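Local coordinates for pesticidal crystal protein Cry2Aa (Bacillus thuringiensis serovar kurstaki, PDB 1I5P) that promotes colloid-osmotic lysis by binding to midgut epithelial cells of dipteran and lepidopteran larvae, at residues A[161-165]-A[176-181]; A[223-227]-A[252-256]; A[300-304]-A[342-348]; A[420-426]-A[466-472]. One frame throughout, in Å; residues are numbered along the deposited sequence.

Contact 1: residues A[161-165]-A[176-181]; sequences LPQFQ and LFAQAA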
loop_
_atom_site.group_PDB
_atom_site.type_symbol
_atom_site.label_atom_id
_atom_site.label_comp_id
_atom_site.label_asym_id
_atom_site.label_seq_id
_atom_site.Cartn_x
_atom_site.Cartn_y
_atom_site.Cartn_z
ATOM N N LEU A 161 -1.297 -7.275 -25.488
ATOM C CA LEU A 161 -1.264 -7.648 -24.072
ATOM C C LEU A 161 -0.975 -9.128 -23.788
ATOM O O LEU A 161 -0.148 -9.445 -22.929
ATOM C CB LEU A 161 -2.568 -7.233 -23.376
ATOM C CG LEU A 161 -2.948 -5.742 -23.250
ATOM C CD1 LEU A 161 -3.217 -5.429 -21.791
ATOM C CD2 LEU A 161 -1.853 -4.824 -23.793
ATOM N N PRO A 162 -1.645 -10.048 -24.504
ATOM C CA PRO A 162 -1.417 -11.476 -24.277
ATOM C C PRO A 162 0.044 -11.880 -24.344
ATOM O O PRO A 162 0.460 -12.844 -23.702
ATOM C CB PRO A 162 -2.269 -12.129 -25.361
ATOM C CG PRO A 162 -3.435 -11.190 -25.443
ATOM C CD PRO A 162 -2.720 -9.853 -25.492
ATOM N N GLN A 163 0.835 -11.138 -25.107
ATOM C CA GLN A 163 2.247 -11.461 -25.231
ATOM C C GLN A 163 3.031 -11.208 -23.954
ATOM O O GLN A 163 4.213 -11.533 -23.874
ATOM C CB GLN A 163 2.854 -10.677 -26.387
ATOM C CG GLN A 163 2.265 -11.078 -27.724
ATOM C CD GLN A 163 2.286 -12.584 -27.925
ATOM O OE1 GLN A 163 3.352 -13.204 -27.954
ATOM N NE2 GLN A 163 1.106 -13.181 -28.062
ATOM N N PHE A 164 2.382 -10.621 -22.954
ATOM C CA PHE A 164 3.051 -10.374 -21.684
ATOM C C PHE A 164 2.486 -11.337 -20.653
ATOM O O PHE A 164 2.660 -11.148 -19.450
ATOM C CB PHE A 164 2.846 -8.927 -21.220
ATOM C CG PHE A 164 3.422 -7.909 -22.162
ATOM C CD1 PHE A 164 2.602 -7.222 -23.043
ATOM C CD2 PHE A 164 4.792 -7.678 -22.204
ATOM C CE1 PHE A 164 3.133 -6.317 -23.959
ATOM C CE2 PHE A 164 5.339 -6.774 -23.119
ATOM C CZ PHE A 164 4.503 -6.096 -23.998
ATOM N N GLN A 165 1.813 -12.377 -21.140
ATOM C CA GLN A 165 1.213 -13.380 -20.269
ATOM C C GLN A 165 1.620 -14.789 -20.690
ATOM O O GLN A 165 0.894 -15.754 -20.459
ATOM C CB GLN A 165 -0.307 -13.258 -20.305
ATOM C CG GLN A 165 -0.834 -11.859 -20.035
ATOM C CD GLN A 165 -2.346 -11.812 -20.102
ATOM O OE1 GLN A 165 -3.027 -11.771 -19.077
ATOM N NE2 GLN A 165 -2.882 -11.832 -21.314
ATOM N N LEU A 176 5.552 -6.130 -16.439
ATOM C CA LEU A 176 5.347 -5.596 -17.786
ATOM C C LEU A 176 3.871 -5.638 -18.157
ATOM O O LEU A 176 3.334 -4.676 -18.703
ATOM C CB LEU A 176 6.159 -6.392 -18.813
ATOM C CG LEU A 176 7.687 -6.267 -18.808
ATOM C CD1 LEU A 176 8.243 -6.919 -20.072
ATOM C CD2 LEU A 176 8.101 -4.797 -18.764
ATOM N N PHE A 177 3.210 -6.751 -17.862
ATOM C CA PHE A 177 1.795 -6.863 -18.183
ATOM C C PHE A 177 0.999 -5.787 -17.450
ATOM O O PHE A 177 0.073 -5.199 -18.005
ATOM C CB PHE A 177 1.247 -8.247 -17.815
ATOM C CG PHE A 177 -0.247 -8.349 -17.958
ATOM C CD1 PHE A 177 -0.831 -8.486 -19.214
ATOM C CD2 PHE A 177 -1.074 -8.205 -16.847
ATOM C CE1 PHE A 177 -2.214 -8.472 -19.364
ATOM C CE2 PHE A 177 -2.458 -8.189 -16.984
ATOM C CZ PHE A 177 -3.030 -8.322 -18.248
ATOM N N ALA A 178 1.366 -5.528 -16.201
ATOM C CA ALA A 178 0.679 -4.511 -15.412
ATOM C C ALA A 178 0.809 -3.155 -16.091
ATOM O O ALA A 178 -0.165 -2.412 -16.192
ATOM C CB ALA A 178 1.263 -4.449 -14.013
ATOM N N GLN A 179 2.014 -2.832 -16.553
ATOM C CA GLN A 179 2.227 -1.561 -17.238
ATOM C C GLN A 179 1.369 -1.504 -18.505
ATOM O O GLN A 179 0.765 -0.476 -18.802
ATOM C CB GLN A 179 3.702 -1.379 -17.607
ATOM C CG GLN A 179 4.639 -1.086 -16.435
ATOM C CD GLN A 179 4.246 0.160 -15.656
ATOM O OE1 GLN A 179 3.612 1.069 -16.193
ATOM N NE2 GLN A 179 4.632 0.211 -14.382
ATOM N N ALA A 180 1.312 -2.612 -19.243
ATOM C CA ALA A 180 0.523 -2.663 -20.473
ATOM C C ALA A 180 -0.970 -2.575 -20.156
ATOM O O ALA A 180 -1.737 -1.953 -20.892
ATOM C CB ALA A 180 0.823 -3.948 -21.242
ATOM N N ALA A 181 -1.382 -3.214 -19.067
ATOM C CA ALA A 181 -2.777 -3.170 -18.659
ATOM C C ALA A 181 -3.098 -1.722 -18.303
ATOM O O ALA A 181 -4.201 -1.242 -18.566
ATOM C CB ALA A 181 -3.013 -4.085 -17.455
#

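Contact 2: residues A[223-227]-A[252-256]; sequences CINTY and VFEYV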
loop_
_atom_site.group_PDB
_atom_site.type_symbol
_atom_site.label_atom_id
_atom_site.label_comp_id
_atom_site.label_asym_id
_atom_site.label_seq_id
_atom_site.Cartn_x
_atom_site.Cartn_y
_atom_site.Cartn_z
ATOM N N CYS A 223 -3.760 -10.761 -12.580
ATOM C CA CYS A 223 -2.635 -10.332 -11.749
ATOM C C CYS A 223 -2.690 -10.980 -10.372
ATOM O O CYS A 223 -1.690 -11.495 -9.875
ATOM C CB CYS A 223 -2.633 -8.807 -11.588
ATOM S SG CYS A 223 -2.197 -7.902 -13.077
ATOM N N ILE A 224 -3.867 -10.943 -9.762
ATOM C CA ILE A 224 -4.056 -11.530 -8.442
ATOM C C ILE A 224 -3.770 -13.026 -8.456
ATOM O O ILE A 224 -3.028 -13.527 -7.613
ATOM C CB ILE A 224 -5.490 -11.280 -7.941
ATOM C CG1 ILE A 224 -5.701 -9.773 -7.756
ATOM C CG2 ILE A 224 -5.735 -12.034 -6.627
ATOM C CD1 ILE A 224 -7.148 -9.370 -7.566
ATOM N N ASN A 225 -4.348 -13.736 -9.417
ATOM C CA ASN A 225 -4.133 -15.174 -9.514
ATOM C C ASN A 225 -2.666 -15.529 -9.759
ATOM O O ASN A 225 -2.141 -16.453 -9.144
ATOM C CB ASN A 225 -5.007 -15.772 -10.622
ATOM C CG ASN A 225 -6.498 -15.664 -10.318
ATOM O OD1 ASN A 225 -6.900 -15.507 -9.166
ATOM N ND2 ASN A 225 -7.325 -15.773 -11.357
ATOM N N THR A 226 -2.001 -14.800 -10.650
ATOM C CA THR A 226 -0.597 -15.079 -10.943
ATOM C C THR A 226 0.259 -14.933 -9.687
ATOM O O THR A 226 1.099 -15.783 -9.386
ATOM C CB THR A 226 -0.052 -14.131 -12.038
ATOM O OG1 THR A 226 -0.803 -14.315 -13.243
ATOM C CG2 THR A 226 1.419 -14.424 -12.326
ATOM N N TYR A 227 0.039 -13.849 -8.956
ATOM C CA TYR A 227 0.800 -13.600 -7.744
ATOM C C TYR A 227 0.490 -14.612 -6.645
ATOM O O TYR A 227 1.401 -15.119 -5.995
ATOM C CB TYR A 227 0.517 -12.194 -7.232
ATOM C CG TYR A 227 1.177 -11.890 -5.906
ATOM C CD1 TYR A 227 2.527 -11.557 -5.837
ATOM C CD2 TYR A 227 0.444 -11.921 -4.722
ATOM C CE1 TYR A 227 3.131 -11.254 -4.622
ATOM C CE2 TYR A 227 1.042 -11.624 -3.501
ATOM C CZ TYR A 227 2.382 -11.288 -3.459
ATOM O OH TYR A 227 2.962 -10.982 -2.249
ATOM N N VAL A 252 3.082 -4.163 -9.514
ATOM C CA VAL A 252 1.807 -4.664 -9.993
ATOM C C VAL A 252 0.530 -4.262 -9.264
ATOM O O VAL A 252 -0.395 -3.737 -9.876
ATOM C CB VAL A 252 1.841 -6.217 -10.052
ATOM C CG1 VAL A 252 0.499 -6.758 -10.543
ATOM C CG2 VAL A 252 2.981 -6.680 -10.960
ATOM N N PHE A 253 0.463 -4.496 -7.961
ATOM C CA PHE A 253 -0.777 -4.212 -7.256
ATOM C C PHE A 253 -1.173 -2.785 -6.949
ATOM O O PHE A 253 -2.342 -2.523 -6.644
ATOM C CB PHE A 253 -0.858 -5.116 -6.028
ATOM C CG PHE A 253 -0.838 -6.566 -6.393
ATOM C CD1 PHE A 253 0.325 -7.315 -6.264
ATOM C CD2 PHE A 253 -1.944 -7.145 -7.015
ATOM C CE1 PHE A 253 0.392 -8.617 -6.759
ATOM C CE2 PHE A 253 -1.889 -8.438 -7.511
ATOM C CZ PHE A 253 -0.719 -9.176 -7.387
ATOM N N GLU A 254 -0.227 -1.856 -7.035
ATOM C CA GLU A 254 -0.568 -0.456 -6.832
ATOM C C GLU A 254 -1.487 -0.130 -8.001
ATOM O O GLU A 254 -2.443 0.630 -7.873
ATOM C CB GLU A 254 0.681 0.418 -6.900
ATOM C CG GLU A 254 1.254 0.746 -5.544
ATOM C CD GLU A 254 0.296 1.571 -4.701
ATOM O OE1 GLU A 254 0.095 1.215 -3.520
ATOM O OE2 GLU A 254 -0.252 2.574 -5.217
ATOM N N TYR A 255 -1.194 -0.741 -9.145
ATOM C CA TYR A 255 -1.986 -0.534 -10.352
ATOM C C TYR A 255 -3.317 -1.258 -10.261
ATOM O O TYR A 255 -4.358 -0.696 -10.586
ATOM C CB TYR A 255 -1.206 -1.015 -11.575
ATOM C CG TYR A 255 0.144 -0.349 -11.697
ATOM C CD1 TYR A 255 1.322 -1.097 -11.702
ATOM C CD2 TYR A 255 0.244 1.038 -11.782
ATOM C CE1 TYR A 255 2.572 -0.469 -11.786
ATOM C CE2 TYR A 255 1.481 1.671 -11.869
ATOM C CZ TYR A 255 2.637 0.920 -11.871
ATOM O OH TYR A 255 3.848 1.565 -11.961
ATOM N N VAL A 256 -3.294 -2.508 -9.822
ATOM C CA VAL A 256 -4.537 -3.251 -9.704
ATOM C C VAL A 256 -5.505 -2.479 -8.811
ATOM O O VAL A 256 -6.701 -2.421 -9.093
ATOM C CB VAL A 256 -4.303 -4.647 -9.107
ATOM C CG1 VAL A 256 -5.631 -5.375 -8.980
ATOM C CG2 VAL A 256 -3.351 -5.441 -9.996
#

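Contact 3: residues A[300-304]-A[342-348]; sequences FQVNS and YSGGVSS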
loop_
_atom_site.group_PDB
_atom_site.type_symbol
_atom_site.label_atom_id
_atom_site.label_comp_id
_atom_site.label_asym_id
_atom_site.label_seq_id
_atom_site.Cartn_x
_atom_site.Cartn_y
_atom_site.Cartn_z
ATOM N N PHE A 300 1.630 -7.488 12.143
ATOM C CA PHE A 300 2.254 -6.256 11.675
ATOM C C PHE A 300 1.294 -5.070 11.605
ATOM O O PHE A 300 1.736 -3.922 11.578
ATOM C CB PHE A 300 2.903 -6.487 10.304
ATOM C CG PHE A 300 3.997 -7.531 10.313
ATOM C CD1 PHE A 300 4.436 -8.103 9.122
ATOM C CD2 PHE A 300 4.589 -7.943 11.510
ATOM C CE1 PHE A 300 5.445 -9.063 9.112
ATOM C CE2 PHE A 300 5.601 -8.905 11.510
ATOM C CZ PHE A 300 6.026 -9.465 10.304
ATOM N N GLN A 301 -0.010 -5.336 11.586
ATOM C CA GLN A 301 -0.984 -4.249 11.519
ATOM C C GLN A 301 -1.710 -3.993 12.838
ATOM O O GLN A 301 -2.743 -3.326 12.865
ATOM C CB GLN A 301 -1.996 -4.519 10.407
ATOM C CG GLN A 301 -1.379 -4.431 9.022
ATOM C CD GLN A 301 -2.386 -4.664 7.933
ATOM O OE1 GLN A 301 -3.107 -3.749 7.535
ATOM N NE2 GLN A 301 -2.450 -5.900 7.441
ATOM N N VAL A 302 -1.174 -4.528 13.929
ATOM C CA VAL A 302 -1.785 -4.317 15.232
ATOM C C VAL A 302 -1.687 -2.835 15.572
ATOM O O VAL A 302 -0.612 -2.244 15.492
ATOM C CB VAL A 302 -1.079 -5.148 16.330
ATOM C CG1 VAL A 302 -1.398 -4.577 17.720
ATOM C CG2 VAL A 302 -1.530 -6.595 16.245
ATOM N N ASN A 303 -2.818 -2.247 15.946
ATOM C CA ASN A 303 -2.889 -0.835 16.303
ATOM C C ASN A 303 -2.590 0.069 15.110
ATOM O O ASN A 303 -2.057 1.160 15.282
ATOM C CB ASN A 303 -1.909 -0.515 17.440
ATOM C CG ASN A 303 -2.338 -1.104 18.781
ATOM O OD1 ASN A 303 -3.498 -1.458 18.970
ATOM N ND2 ASN A 303 -1.402 -1.181 19.725
ATOM N N SER A 304 -2.927 -0.383 13.905
ATOM C CA SER A 304 -2.686 0.413 12.701
ATOM C C SER A 304 -3.532 1.678 12.671
ATOM O O SER A 304 -3.210 2.621 11.954
ATOM C CB SER A 304 -2.993 -0.403 11.441
ATOM O OG SER A 304 -1.857 -1.137 11.011
ATOM N N TYR A 342 2.030 4.065 21.121
ATOM C CA TYR A 342 1.164 4.936 20.330
ATOM C C TYR A 342 0.482 6.011 21.178
ATOM O O TYR A 342 0.479 5.951 22.414
ATOM C CB TYR A 342 0.075 4.109 19.632
ATOM C CG TYR A 342 0.570 2.892 18.877
ATOM C CD1 TYR A 342 0.910 1.718 19.549
ATOM C CD2 TYR A 342 0.690 2.914 17.486
ATOM C CE1 TYR A 342 1.358 0.593 18.857
ATOM C CE2 TYR A 342 1.142 1.795 16.782
ATOM C CZ TYR A 342 1.473 0.637 17.477
ATOM O OH TYR A 342 1.934 -0.466 16.792
ATOM N N SER A 343 -0.102 6.989 20.493
ATOM C CA SER A 343 -0.820 8.074 21.146
ATOM C C SER A 343 -1.988 7.465 21.905
ATOM O O SER A 343 -2.519 6.424 21.505
ATOM C CB SER A 343 -1.355 9.057 20.108
ATOM O OG SER A 343 -0.304 9.656 19.374
ATOM N N GLY A 344 -2.383 8.112 22.995
ATOM C CA GLY A 344 -3.490 7.610 23.790
ATOM C C GLY A 344 -3.013 6.618 24.827
ATOM O O GLY A 344 -3.818 6.017 25.540
ATOM N N GLY A 345 -1.699 6.444 24.906
ATOM C CA GLY A 345 -1.124 5.526 25.870
ATOM C C GLY A 345 -1.212 4.073 25.454
ATOM O O GLY A 345 -0.933 3.178 26.248
ATOM N N VAL A 346 -1.594 3.829 24.206
ATOM C CA VAL A 346 -1.714 2.471 23.703
ATOM C C VAL A 346 -0.359 1.858 23.314
ATOM O O VAL A 346 0.567 2.562 22.923
ATOM C CB VAL A 346 -2.674 2.443 22.481
ATOM C CG1 VAL A 346 -2.636 1.090 21.801
ATOM C CG2 VAL A 346 -4.095 2.759 22.939
ATOM N N SER A 347 -0.246 0.541 23.456
ATOM C CA SER A 347 0.973 -0.178 23.100
ATOM C C SER A 347 0.624 -1.483 22.401
ATOM O O SER A 347 -0.496 -1.980 22.514
ATOM C CB SER A 347 1.815 -0.498 24.340
ATOM O OG SER A 347 2.492 0.644 24.822
ATOM N N SER A 348 1.590 -2.021 21.665
ATOM C CA SER A 348 1.407 -3.289 20.977
ATOM C C SER A 348 1.717 -4.360 22.011
ATOM O O SER A 348 1.850 -4.073 23.201
ATOM C CB SER A 348 2.408 -3.423 19.836
ATOM O OG SER A 348 3.721 -3.575 20.355
#

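Contact 4: residues A[420-426]-A[466-472]; sequences DYFIRNI and SVHNRKN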
loop_
_atom_site.group_PDB
_atom_site.type_symbol
_atom_site.label_atom_id
_atom_site.label_comp_id
_atom_site.label_asym_id
_atom_site.label_seq_id
_atom_site.Cartn_x
_atom_site.Cartn_y
_atom_site.Cartn_z
ATOM N N ASP A 420 7.381 9.314 -0.474
ATOM C CA ASP A 420 5.985 9.564 -0.092
ATOM C C ASP A 420 5.380 8.513 0.838
ATOM O O ASP A 420 4.174 8.520 1.105
ATOM C CB ASP A 420 5.114 9.724 -1.340
ATOM C CG ASP A 420 5.501 10.945 -2.165
ATOM O OD1 ASP A 420 5.488 12.071 -1.616
ATOM O OD2 ASP A 420 5.818 10.777 -3.361
ATOM N N TYR A 421 6.212 7.603 1.330
ATOM C CA TYR A 421 5.736 6.594 2.267
ATOM C C TYR A 421 6.251 6.947 3.644
ATOM O O TYR A 421 7.406 7.347 3.803
ATOM C CB TYR A 421 6.244 5.192 1.907
ATOM C CG TYR A 421 5.460 4.490 0.820
ATOM C CD1 TYR A 421 5.599 4.863 -0.516
ATOM C CD2 TYR A 421 4.612 3.423 1.123
ATOM C CE1 TYR A 421 4.925 4.196 -1.524
ATOM C CE2 TYR A 421 3.928 2.742 0.116
ATOM C CZ TYR A 421 4.091 3.133 -1.203
ATOM O OH TYR A 421 3.420 2.467 -2.205
ATOM N N PHE A 422 5.386 6.811 4.639
ATOM C CA PHE A 422 5.772 7.084 6.014
ATOM C C PHE A 422 5.700 5.783 6.787
ATOM O O PHE A 422 4.931 4.882 6.439
ATOM C CB PHE A 422 4.820 8.093 6.672
ATOM C CG PHE A 422 4.774 9.432 5.992
ATOM C CD1 PHE A 422 3.900 9.661 4.935
ATOM C CD2 PHE A 422 5.612 10.460 6.401
ATOM C CE1 PHE A 422 3.853 10.900 4.302
ATOM C CE2 PHE A 422 5.575 11.710 5.769
ATOM C CZ PHE A 422 4.692 11.923 4.716
ATOM N N ILE A 423 6.514 5.671 7.829
ATOM C CA ILE A 423 6.456 4.482 8.653
ATOM C C ILE A 423 5.302 4.773 9.609
ATOM O O ILE A 423 5.479 5.459 10.613
ATOM C CB ILE A 423 7.762 4.272 9.440
ATOM C CG1 ILE A 423 8.893 3.904 8.473
ATOM C CG2 ILE A 423 7.573 3.170 10.478
ATOM C CD1 ILE A 423 10.253 3.796 9.131
ATOM N N ARG A 424 4.116 4.282 9.267
ATOM C CA ARG A 424 2.933 4.504 10.088
ATOM C C ARG A 424 2.747 3.470 11.190
ATOM O O ARG A 424 1.853 3.598 12.022
ATOM C CB ARG A 424 1.684 4.560 9.209
ATOM C CG ARG A 424 1.636 5.790 8.305
ATOM C CD ARG A 424 1.691 7.082 9.111
ATOM N NE ARG A 424 1.691 8.253 8.239
ATOM C CZ ARG A 424 1.907 9.498 8.649
ATOM N NH1 ARG A 424 2.140 9.750 9.931
ATOM N NH2 ARG A 424 1.904 10.489 7.769
ATOM N N ASN A 425 3.578 2.439 11.191
ATOM C CA ASN A 425 3.500 1.434 12.240
ATOM C C ASN A 425 4.797 0.656 12.328
ATOM O O ASN A 425 5.567 0.593 11.368
ATOM C CB ASN A 425 2.329 0.468 12.011
ATOM C CG ASN A 425 1.938 -0.287 13.282
ATOM O OD1 ASN A 425 2.324 0.095 14.383
ATOM N ND2 ASN A 425 1.160 -1.350 13.132
ATOM N N ILE A 426 5.049 0.086 13.500
ATOM C CA ILE A 426 6.239 -0.717 13.725
ATOM C C ILE A 426 5.789 -2.001 14.404
ATOM O O ILE A 426 4.856 -2.001 15.207
ATOM C CB ILE A 426 7.259 0.004 14.632
ATOM C CG1 ILE A 426 7.823 1.229 13.903
ATOM C CG2 ILE A 426 8.388 -0.946 15.011
ATOM C CD1 ILE A 426 8.706 2.111 14.766
ATOM N N SER A 466 9.266 -2.505 9.949
ATOM C CA SER A 466 8.703 -1.178 9.730
ATOM C C SER A 466 7.571 -1.293 8.704
ATOM O O SER A 466 7.691 -2.004 7.703
ATOM C CB SER A 466 9.783 -0.187 9.263
ATOM O OG SER A 466 10.486 -0.652 8.129
ATOM N N VAL A 467 6.461 -0.618 8.991
ATOM C CA VAL A 467 5.283 -0.632 8.131
ATOM C C VAL A 467 5.173 0.714 7.432
ATOM O O VAL A 467 4.918 1.741 8.068
ATOM C CB VAL A 467 3.998 -0.872 8.953
ATOM C CG1 VAL A 467 2.827 -1.136 8.022
ATOM C CG2 VAL A 467 4.200 -2.046 9.910
ATOM N N HIS A 468 5.361 0.698 6.118
ATOM C CA HIS A 468 5.326 1.915 5.318
ATOM C C HIS A 468 4.010 2.087 4.568
ATOM O O HIS A 468 3.503 1.151 3.938
ATOM C CB HIS A 468 6.489 1.899 4.324
ATOM C CG HIS A 468 7.818 1.637 4.964
ATOM N ND1 HIS A 468 8.828 2.573 5.001
ATOM C CD2 HIS A 468 8.298 0.540 5.600
ATOM C CE1 HIS A 468 9.873 2.066 5.633
ATOM N NE2 HIS A 468 9.576 0.832 6.004
ATOM N N ASN A 469 3.459 3.293 4.637
ATOM C CA ASN A 469 2.205 3.578 3.963
ATOM C C ASN A 469 2.178 5.042 3.549
ATOM O O ASN A 469 2.816 5.887 4.188
ATOM C CB ASN A 469 1.032 3.251 4.900
ATOM C CG ASN A 469 -0.286 3.134 4.165
ATOM O OD1 ASN A 469 -0.889 4.139 3.791
ATOM N ND2 ASN A 469 -0.738 1.903 3.944
ATOM N N ARG A 470 1.439 5.338 2.483
ATOM C CA ARG A 470 1.325 6.700 1.986
ATOM C C ARG A 470 0.482 7.590 2.894
ATOM O O ARG A 470 0.624 8.817 2.871
ATOM C CB ARG A 470 0.708 6.700 0.593
ATOM C CG ARG A 470 1.632 6.221 -0.512
ATOM C CD ARG A 470 1.017 6.511 -1.867
ATOM N NE ARG A 470 2.032 6.628 -2.912
ATOM C CZ ARG A 470 2.435 5.631 -3.691
ATOM N NH1 ARG A 470 1.907 4.423 -3.552
ATOM N NH2 ARG A 470 3.361 5.847 -4.613
ATOM N N LYS A 471 -0.400 6.970 3.678
ATOM C CA LYS A 471 -1.282 7.700 4.583
ATOM C C LYS A 471 -0.622 8.942 5.167
ATOM O O LYS A 471 0.442 8.859 5.773
ATOM C CB LYS A 471 -1.744 6.791 5.722
ATOM C CG LYS A 471 -2.764 7.442 6.636
ATOM C CD LYS A 471 -3.996 7.866 5.844
ATOM C CE LYS A 471 -5.097 8.367 6.763
ATOM N NZ LYS A 471 -6.366 8.611 6.017
ATOM N N ASN A 472 -1.264 10.091 4.996
ATOM C CA ASN A 472 -0.695 11.332 5.498
ATOM C C ASN A 472 -1.752 12.367 5.891
ATOM O O ASN A 472 -1.480 13.263 6.693
ATOM C CB ASN A 472 0.250 11.904 4.431
ATOM C CG ASN A 472 1.168 12.996 4.964
ATOM O OD1 ASN A 472 1.520 13.013 6.139
ATOM N ND2 ASN A 472 1.583 13.899 4.078
HETATM O O HOH W 1 2.036 10.411 1.110
HETATM O O HOH W 2 9.157 5.236 4.063
#

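Contact 1: residues A[161-165]-A[176-181]
Gln-165 lies over a face of Phe-177 and Phe-164 packs at its edge in the N-terminal helical bundle of this three-domain delta-endotoxin, where the chain leaves helix 145-160 through a short 3-10 turn and returns along helix 170-193. The Phe-177 ring swings out with CG opposite the backbone N (chi1 172°), which sets it between the turn and helix 202-232. One of its faces receives the amide of Gln-165 in a nearly parallel stack, the two planes only 5° apart. Gln-165 runs extended beyond CG to reach it: CG lies 3.5 Å from CD1 of Phe-177, and OE1 sits over the rim, 3.4 Å from CE1. At the ring edge, in its plane, comes the carbonyl O of Leu-161, 3.9 Å from Phe-177 CD1. That oxygen already accepts the backbone N-H of Phe-164, the bond that closes the turn.

Phe-164 points its CB at the helix, 3.8 Å from CB of Phe-177. Beyond it the ring fits obliquely between two helix residues one turn apart, CD2 against Leu-176 CB and CD1 against Ala-180 CB, and crosses the Leu-176 side chain at about a right angle. The small Ala-180 is thus shared, since its methyl also meets a branch of Leu-161. Tyr-219 and Tyr-222 of helix 202-232 bring further edge-to-face ring contacts to Phe-177, while Leu-176 packs on helices 88-101 and 107-135. Both branches of Leu-161 reach the helix: CD2 touches Ala-180 CB at 3.8 Å, while CD1 also approaches Ala-181 CA at 3.9 Å.

Contact 2: residues A[223-227]-A[252-256]
Two roughly antiparallel helices of the N-terminal helical bundle, the domain thought to form the pore in this family, meet here: 202-232 and 238-259 join through Phe-253, whose ring edge is driven against the backbone and side chains of Cys-223, Ile-224 and Tyr-227. The ring reaches across because CG lies opposite the carbonyl carbon (chi1 -60°), turning its far end toward the partner helix. CZ comes to 3.3 Å from Tyr-227 CB, a tight fit, and the carbonyl O of Cys-223 approaches the same ring carbon at 3.5 Å, near the ring plane. CE2 faces the CA of Ile-224, with Ile-224 CG1 beside it at 4.0 Å.

Tyr-227 presents a face to this edge. The result is a T-shaped pair, centroids 5.0 Å apart and planes at 68°, in which Phe-253 CE1 stands above the rim of the tyrosine ring rather than its centre. The local axes run 11.1 Å apart at 151°, a separation spanned here by the Phe-253 ring, within the helical-bundle domain of this three-domain toxin. Phe-516, from a loop outside the bundle, meets both rings and also Ile-224, so this aromatic cluster extends past the helices.

Nearer the start of segment 223-227 the packing is apolar but not aromatic. Cys-223 directs CB at Val-256 CG2, 3.8 Å away, and SG at Val-252 CG1, at 3.9 Å; Leu-174 and Phe-177 of helix 170-193 also pack against this cysteine.

Contact 3: residues A[300-304]-A[342-348]
One face of the Tyr-342 ring is covered by Asn-303, whose CB stands over it, 3.8 Å from the ring centroid, a CH-pi contact displaced toward the hydroxyl-bearing rim. The carboxamide beyond it does not stack: its plane is turned 84° from the ring, and ND2 passes outside the ring beside CE1 of Tyr-342, 3.4 Å from it. At the ring edge, in the plane, lie the backbone O of Val-346 and N of Ser-348, belonging to the loop that folds back after the tyrosine.

Asn-303 has CG opposite its carbonyl carbon (chi1 -71°), a torsion that carries the amide past the ring to this loop. There ND2 gives a weak, bent hydrogen bond to Ser-347 O, 3.0 Å long with 135° at the hydrogen. The same nitrogen is pressed against Val-346 CG1 at 3.3 Å.

Asn-303 occupies a corner of the type II beta turn 301-304, which follows helix 293-300 in the middle, beta-prism domain; the other segment continues from strand 329-342. Positive phi at this corner suits the turn. Val-302, the other corner, sets CG1 4.5 Å from Ser-348 CA. Its carbonyl O lies obliquely near the tyrosine ring, 3.4 Å from OH. Both polar groups have a common partner in Asn-425 of strand 422-430: OD1 pairs with the Tyr-342 hydroxyl, and ND2 donates to Val-302 O.

Contact 4: residues A[420-426]-A[466-472]
Bent at chi2 (-58°) and extended beyond, the Arg-424 side chain doubles back beside its own strand and brings its guanidinium side-on to Lys-471 O. NE and NH2 both donate to that one oxygen, at 2.8 Å and 3.0 Å from Lys-471 O; the NH2 bond falls on a lone pair in the carbonyl plane, whereas the NE donor is tilted from it. NH2 also lies over the rim of the Phe-422 ring, which borders the Asn-472 amide.

The strands 422-426 and 466-469 are an antiparallel pair of the beta-prism domain, interrupted by a classic beta bulge: Arg-424 and Asn-425 both face Val-467, and both send only weak bonds to its O. Val-467 N returns a firm bond to Asn-425 O within the bulge, and before it Phe-422 N bonds Asn-469 O, both at 2.8 Å.

Ile-423 and His-468 share a face, CG1 of Ile-423 lying over the imidazole at 3.9 Å from its centroid. The ring is held by Ser-466 OG at NE2 and by a water hydrogen-bonded to ND1, which donates to Tyr-421 O.

Past the strand, Arg-470 lays CG over the centre of the Tyr-421 ring, 4.0 Å from its centroid, with its guanidinium turned 51° to that ring. Its NE is buried without a partner, while NH1 has a long, weak ion pair to Glu-254; the charge of Arg-470 probably feels Glu-254 and, without contact, the carboxylate of Asp-420.

Overall arrangement
Contacts 1 and 2 lie in the helical bundle and contacts 3 and 4 in the beta-prism domain. Contacts 1, 2 and 4 are buried, whereas contact 3, between two loops, is partly exposed. In the bundle the chemistry is mainly apolar and aromatic, with one amide stacked on a ring, and helix 170-193 of contact 1 packs directly on both helices of contact 2. The prism contacts rely more on polar groups: contact 4 has strand pairing and a two-nitrogen arginine grip on a backbone carbonyl, contact 3 one weak hydrogen bond beside a CH-pi contact. Asn-425 of contact 4 joins these two. Between the domains, Glu-254 of contact 2 approaches Arg-470 of contact 4.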